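Long-range contacts in SusD superfamily protein (Bacteroides vulgatus, PDB 3MYV), which probably binds polysaccharide at the bacterial outer membrane: residues A[65-70]-A[431-436]; A[35-40]-A[73-78]. All blocks are in the same frame, centred on the assembly; numbering follows the deposited sequence.

Contact 1 of 2, residues A[65-70]-A[431-436]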
loop_
_atom_site.group_PDB
_atom_site.type_symbol
_atom_site.label_atom_id
_atom_site.label_comp_id
_atom_site.label_asym_id
_atom_site.label_seq_id
_atom_site.Cartn_x
_atom_site.Cartn_y
_atom_site.Cartn_z
ATOM N N HIS A 65 18.655 6.601 4.852
ATOM C CA HIS A 65 18.012 6.240 6.117
ATOM C C HIS A 65 19.082 5.842 7.129
ATOM O O HIS A 65 20.019 5.122 6.796
ATOM C CB HIS A 65 17.078 5.046 5.943
ATOM C CG HIS A 65 16.147 5.168 4.793
ATOM N ND1 HIS A 65 15.112 6.075 4.780
ATOM C CD2 HIS A 65 16.056 4.467 3.636
ATOM C CE1 HIS A 65 14.452 5.962 3.639
ATOM N NE2 HIS A 65 15.004 4.993 2.927
ATOM N N ARG A 66 18.915 6.264 8.373
ATOM C CA ARG A 66 19.825 5.802 9.424
ATOM C C ARG A 66 19.140 5.650 10.781
ATOM O O ARG A 66 18.053 6.191 11.000
ATOM C CB ARG A 66 21.037 6.715 9.507
ATOM C CG ARG A 66 20.707 8.141 9.732
ATOM C CD ARG A 66 21.953 9.022 9.619
ATOM N NE ARG A 66 21.835 10.149 10.533
ATOM C CZ ARG A 66 21.262 11.317 10.246
ATOM N NH1 ARG A 66 20.763 11.560 9.033
ATOM N NH2 ARG A 66 21.205 12.259 11.178
ATOM N N PRO A 67 19.742 4.852 11.676
ATOM C CA PRO A 67 19.058 4.555 12.932
ATOM C C PRO A 67 18.643 5.793 13.751
ATOM O O PRO A 67 17.576 5.778 14.361
ATOM C CB PRO A 67 20.092 3.700 13.680
ATOM C CG PRO A 67 20.821 3.029 12.609
ATOM C CD PRO A 67 20.942 4.026 11.512
ATOM N N ASN A 68 19.444 6.864 13.739
ATOM C CA ASN A 68 19.087 8.088 14.465
ATOM C C ASN A 68 18.234 9.074 13.674
ATOM O O ASN A 68 17.862 10.126 14.201
ATOM C CB ASN A 68 20.328 8.777 15.086
ATOM C CG ASN A 68 21.249 9.434 14.058
ATOM O OD1 ASN A 68 20.944 9.509 12.863
ATOM N ND2 ASN A 68 22.381 9.944 14.540
ATOM N N SER A 69 17.886 8.715 12.439
ATOM C CA SER A 69 17.025 9.550 11.599
ATOM C C SER A 69 16.522 8.670 10.454
ATOM O O SER A 69 17.150 8.588 9.391
ATOM C CB SER A 69 17.807 10.761 11.069
ATOM O OG SER A 69 16.955 11.720 10.474
ATOM N N LEU A 70 15.391 7.998 10.669
ATOM C CA LEU A 70 14.909 7.041 9.652
ATOM C C LEU A 70 14.657 7.731 8.311
ATOM O O LEU A 70 14.857 7.110 7.288
ATOM C CB LEU A 70 13.698 6.242 10.098
ATOM C CG LEU A 70 13.972 4.892 10.772
ATOM C CD1 LEU A 70 14.893 4.998 12.018
ATOM C CD2 LEU A 70 12.666 4.192 11.106
ATOM N N VAL A 431 15.410 -2.712 3.629
ATOM C CA VAL A 431 14.630 -2.492 4.833
ATOM C C VAL A 431 15.115 -1.233 5.527
ATOM O O VAL A 431 16.273 -0.824 5.360
ATOM C CB VAL A 431 14.727 -3.678 5.826
ATOM C CG1 VAL A 431 14.045 -4.928 5.230
ATOM C CG2 VAL A 431 16.191 -3.976 6.206
ATOM N N LEU A 432 14.212 -0.612 6.281
ATOM C CA LEU A 432 14.577 0.528 7.132
ATOM C C LEU A 432 15.317 0.062 8.363
ATOM O O LEU A 432 15.168 -1.104 8.787
ATOM C CB LEU A 432 13.335 1.287 7.582
ATOM C CG LEU A 432 12.599 2.087 6.518
ATOM C CD1 LEU A 432 11.261 2.508 7.071
ATOM C CD2 LEU A 432 13.390 3.308 5.984
ATOM N N PRO A 433 16.149 0.950 8.943
ATOM C CA PRO A 433 16.763 0.560 10.206
ATOM C C PRO A 433 15.788 0.687 11.395
ATOM O O PRO A 433 14.840 1.490 11.371
ATOM C CB PRO A 433 17.909 1.547 10.340
ATOM C CG PRO A 433 17.337 2.817 9.724
ATOM C CD PRO A 433 16.518 2.324 8.554
ATOM N N ILE A 434 16.026 -0.133 12.410
ATOM C CA ILE A 434 15.366 -0.010 13.696
ATOM C C ILE A 434 15.805 1.341 14.310
ATOM O O ILE A 434 17.014 1.629 14.344
ATOM C CB ILE A 434 15.747 -1.199 14.648
ATOM C CG1 ILE A 434 15.440 -2.579 14.024
ATOM C CG2 ILE A 434 15.049 -1.031 16.015
ATOM C CD1 ILE A 434 13.994 -2.828 13.632
ATOM N N PRO A 435 14.852 2.169 14.767
ATOM C CA PRO A 435 15.217 3.461 15.371
ATOM C C PRO A 435 16.126 3.290 16.575
ATOM O O PRO A 435 15.887 2.417 17.422
ATOM C CB PRO A 435 13.873 4.057 15.808
ATOM C CG PRO A 435 12.865 3.360 14.945
ATOM C CD PRO A 435 13.389 2.008 14.668
ATOM N N GLU A 436 17.131 4.145 16.658
ATOM C CA GLU A 436 18.163 4.059 17.685
ATOM C C GLU A 436 17.552 4.024 19.102
ATOM O O GLU A 436 18.026 3.282 19.976
ATOM C CB GLU A 436 19.118 5.243 17.546
ATOM C CG GLU A 436 20.257 5.275 18.554
ATOM C CD GLU A 436 21.198 6.462 18.350
ATOM O OE1 GLU A 436 20.803 7.614 18.649
ATOM O OE2 GLU A 436 22.345 6.234 17.920
HETATM O O HOH W 1 22.742 9.228 17.566
#

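Contact 2 of 2, residues A[35-40]-A[73-78]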
loop_
_atom_site.group_PDB
_atom_site.type_symbol
_atom_site.label_atom_id
_atom_site.label_comp_id
_atom_site.label_asym_id
_atom_site.label_seq_id
_atom_site.Cartn_x
_atom_site.Cartn_y
_atom_site.Cartn_z
ATOM N N ALA A 35 0.844 10.149 3.183
ATOM C CA ALA A 35 1.924 10.374 2.215
ATOM C C ALA A 35 3.062 9.341 2.286
ATOM O O ALA A 35 3.443 8.766 1.264
ATOM C CB ALA A 35 2.516 11.796 2.403
ATOM N N ALA A 36 3.641 9.142 3.466
ATOM C CA ALA A 36 4.917 8.394 3.569
ATOM C C ALA A 36 4.892 6.993 2.958
ATOM O O ALA A 36 5.872 6.585 2.346
ATOM C CB ALA A 36 5.439 8.329 5.011
HETATM N N MSE A 37 3.800 6.257 3.144
HETATM C CA MSE A 37 3.727 4.857 2.635
HETATM C C MSE A 37 3.890 4.835 1.102
HETATM O O MSE A 37 4.529 3.937 0.543
HETATM C CB MSE A 37 2.397 4.189 3.005
HETATM C CG MSE A 37 2.379 3.159 4.089
HETATM SE SE MSE A 37 3.835 1.941 4.348
HETATM C CE MSE A 37 4.516 1.625 2.608
ATOM N N PHE A 38 3.363 5.850 0.450
ATOM C CA PHE A 38 3.358 5.939 -0.994
ATOM C C PHE A 38 4.697 6.393 -1.478
ATOM O O PHE A 38 5.206 5.858 -2.449
ATOM C CB PHE A 38 2.224 6.844 -1.466
ATOM C CG PHE A 38 0.876 6.382 -0.980
ATOM C CD1 PHE A 38 0.289 5.252 -1.521
ATOM C CD2 PHE A 38 0.222 7.045 0.027
ATOM C CE1 PHE A 38 -0.921 4.797 -1.054
ATOM C CE2 PHE A 38 -0.993 6.604 0.500
ATOM C CZ PHE A 38 -1.570 5.487 -0.034
ATOM N N ALA A 39 5.291 7.364 -0.787
ATOM C CA ALA A 39 6.660 7.774 -1.100
ATOM C C ALA A 39 7.566 6.560 -1.073
ATOM O O ALA A 39 8.426 6.370 -1.931
ATOM C CB ALA A 39 7.130 8.828 -0.117
ATOM N N TYR A 40 7.362 5.731 -0.067
ATOM C CA TYR A 40 8.217 4.578 0.168
ATOM C C TYR A 40 8.069 3.556 -0.963
ATOM O O TYR A 40 9.050 3.162 -1.601
ATOM C CB TYR A 40 7.853 3.956 1.524
ATOM C CG TYR A 40 8.849 2.948 2.037
ATOM C CD1 TYR A 40 8.815 1.633 1.606
ATOM C CD2 TYR A 40 9.837 3.325 2.950
ATOM C CE1 TYR A 40 9.742 0.687 2.075
ATOM C CE2 TYR A 40 10.769 2.395 3.410
ATOM C CZ TYR A 40 10.710 1.078 2.965
ATOM O OH TYR A 40 11.645 0.177 3.426
ATOM N N GLY A 73 9.183 9.345 7.112
ATOM C CA GLY A 73 7.939 9.772 7.722
ATOM C C GLY A 73 7.828 9.270 9.157
ATOM O O GLY A 73 8.730 9.487 9.952
ATOM N N SER A 74 6.722 8.595 9.466
ATOM C CA SER A 74 6.493 7.932 10.774
ATOM C C SER A 74 6.206 6.431 10.630
ATOM O O SER A 74 5.378 5.842 11.367
ATOM C CB SER A 74 5.314 8.606 11.461
ATOM O OG SER A 74 5.643 9.957 11.720
ATOM N N LEU A 75 6.894 5.809 9.687
ATOM C CA LEU A 75 6.564 4.433 9.281
ATOM C C LEU A 75 6.897 3.414 10.373
ATOM O O LEU A 75 6.428 2.286 10.316
ATOM C CB LEU A 75 7.233 4.080 7.945
ATOM C CG LEU A 75 6.643 4.774 6.698
ATOM C CD1 LEU A 75 7.343 4.317 5.344
ATOM C CD2 LEU A 75 5.138 4.554 6.652
ATOM N N TRP A 76 7.650 3.822 11.396
ATOM C CA TRP A 76 7.757 2.993 12.610
ATOM C C TRP A 76 6.741 3.436 13.637
ATOM O O TRP A 76 5.895 2.649 14.062
ATOM C CB TRP A 76 9.150 3.098 13.245
ATOM C CG TRP A 76 9.329 2.390 14.581
ATOM C CD1 TRP A 76 9.055 2.902 15.822
ATOM C CD2 TRP A 76 9.908 1.093 14.812
ATOM N NE1 TRP A 76 9.384 1.994 16.796
ATOM C CE2 TRP A 76 9.929 0.885 16.214
ATOM C CE3 TRP A 76 10.378 0.084 13.977
ATOM C CZ2 TRP A 76 10.436 -0.296 16.805
ATOM C CZ3 TRP A 76 10.897 -1.095 14.559
ATOM C CH2 TRP A 76 10.906 -1.276 15.957
ATOM N N GLY A 77 6.872 4.682 14.087
ATOM C CA GLY A 77 6.064 5.171 15.199
ATOM C C GLY A 77 4.558 5.131 15.033
ATOM O O GLY A 77 3.819 4.791 15.973
ATOM N N ARG A 78 4.066 5.526 13.874
ATOM C CA ARG A 78 2.626 5.666 13.710
ATOM C C ARG A 78 1.911 4.303 13.647
ATOM O O ARG A 78 0.937 4.111 14.366
ATOM C CB ARG A 78 2.271 6.590 12.525
ATOM C CG ARG A 78 0.775 6.840 12.342
ATOM C CD ARG A 78 0.092 7.291 13.587
ATOM N NE ARG A 78 0.737 8.486 14.078
ATOM C CZ ARG A 78 0.456 9.737 13.702
ATOM N NH1 ARG A 78 -0.538 10.030 12.869
ATOM N NH2 ARG A 78 1.151 10.726 14.234
#

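Contact 1 of 2, residues A[65-70]-A[431-436]
Pro-67 and Glu-436 join two loops of this SusD-family protein: a type I beta turn from Arg-66 to Ser-69 lies against the proline-rich run 431-436. Glu-436 N donates to Pro-67 O at 2.9 Å. Next to this bond the two proline rings of Pro-67 and Pro-433 cross at about a right angle, and the CG of Pro-433 also rests on the backbone carbonyl of Arg-66.

From Glu-436, CB lies 3.6 Å from Pro-67 O; with CG anti to the backbone N (chi1 -180°) the extended chain carries the carboxylate past Asn-68 CB, 3.8 Å from OE1, and a water bonded to OE1 accepts from Asn-68 ND2. Leu-70 slides along Pro-433 in the opposite direction, its CD1 3.9 Å from Pro-435 CG.

At the buried end, His-65 ND1 donates in the plane of its ring to Leu-70 O (2.7 Å), while NE2 pairs with Lys-44 NZ. Both ring nitrogens are thus engaged, which fixes the imidazole's rotation and presents one face to Leu-432, whose CD2 sits 3.5 Å from the ring centroid, a CH-pi contact 10° off the normal.

Contact 2 of 2, residues A[35-40]-A[73-78]
Leu-75 reaches from the loop before helix 77-94 onto the first turns of helix 36-43, where Ala-36, Met-37 and Tyr-40 receive it. The contact is buried packing, with no hydrogen bond between the two segments.

The apolar contacts centre on the forked end of Leu-75. Its CG, set anti to the carbonyl carbon (chi1 -72°), stands 4.1 Å from Ala-36 CB, and the two methyls part from there. CD1 goes to Tyr-40, 3.6 Å from CD2 of the ring, which it meets obliquely while also lying close to Tyr-40 CB. The other methyl, CD2, lies 3.7 Å from SE of Met-37, a selenomethionine whose chain bends at chi2 and chi3, so that the selenium crosses the leucine obliquely at this methyl. With an alanine here instead of the leucine, the Met-37 selenium and the Tyr-40 ring would probably lose their methyl partners and a gap would open beside Ala-36.

The second kind of contact sets a methyl against bare backbone: Ala-36 CB lies 4.0 Å from Gly-73 CA, and a side chain on Gly-73 would run into that methyl; the positive phi of 59° suits a glycine as well.

Backbone hydrogen bonds shape each partner separately. Ala-35 is the N-cap residue of helix 36-43, its O accepting from Ala-39 N, while Arg-78 N donates to Ser-74 O on the other segment.

Around this core, Met-37 and Tyr-40 also pack on helix 103-128 through Cys-127, and Tyr-40 touches Cys-60 of helix 56-61. On another side of helix 36-43, Phe-38 stacks with Trp-265 of helix 265-268, so the short helix is wedged among three others as well as the loop leading into helix 77-94.

How the contacts relate
The centres of contact 1 and contact 2 lie about 13 Å apart, on the same side of the chain's centre, with contact 2 the deeper. Their segments alternate along the chain in the order 35-40, 65-70, 73-78 and 431-436, and the connection between helices 56-61 and 77-94 supplies one segment to each. The contacts also touch directly: Trp-76 packs on Ile-434 and Pro-435, and the ring of Tyr-40 on Leu-432. Helix 103-128 borders both, through Phe-128 and Cys-127. Contact 2 joins two N-terminal helical parts, and contact 1, with the packing on Tyr-40 and Trp-76, brings the C-terminal run 431-436 against them, so that regions matched by different SusD-type sequence families pack as one body.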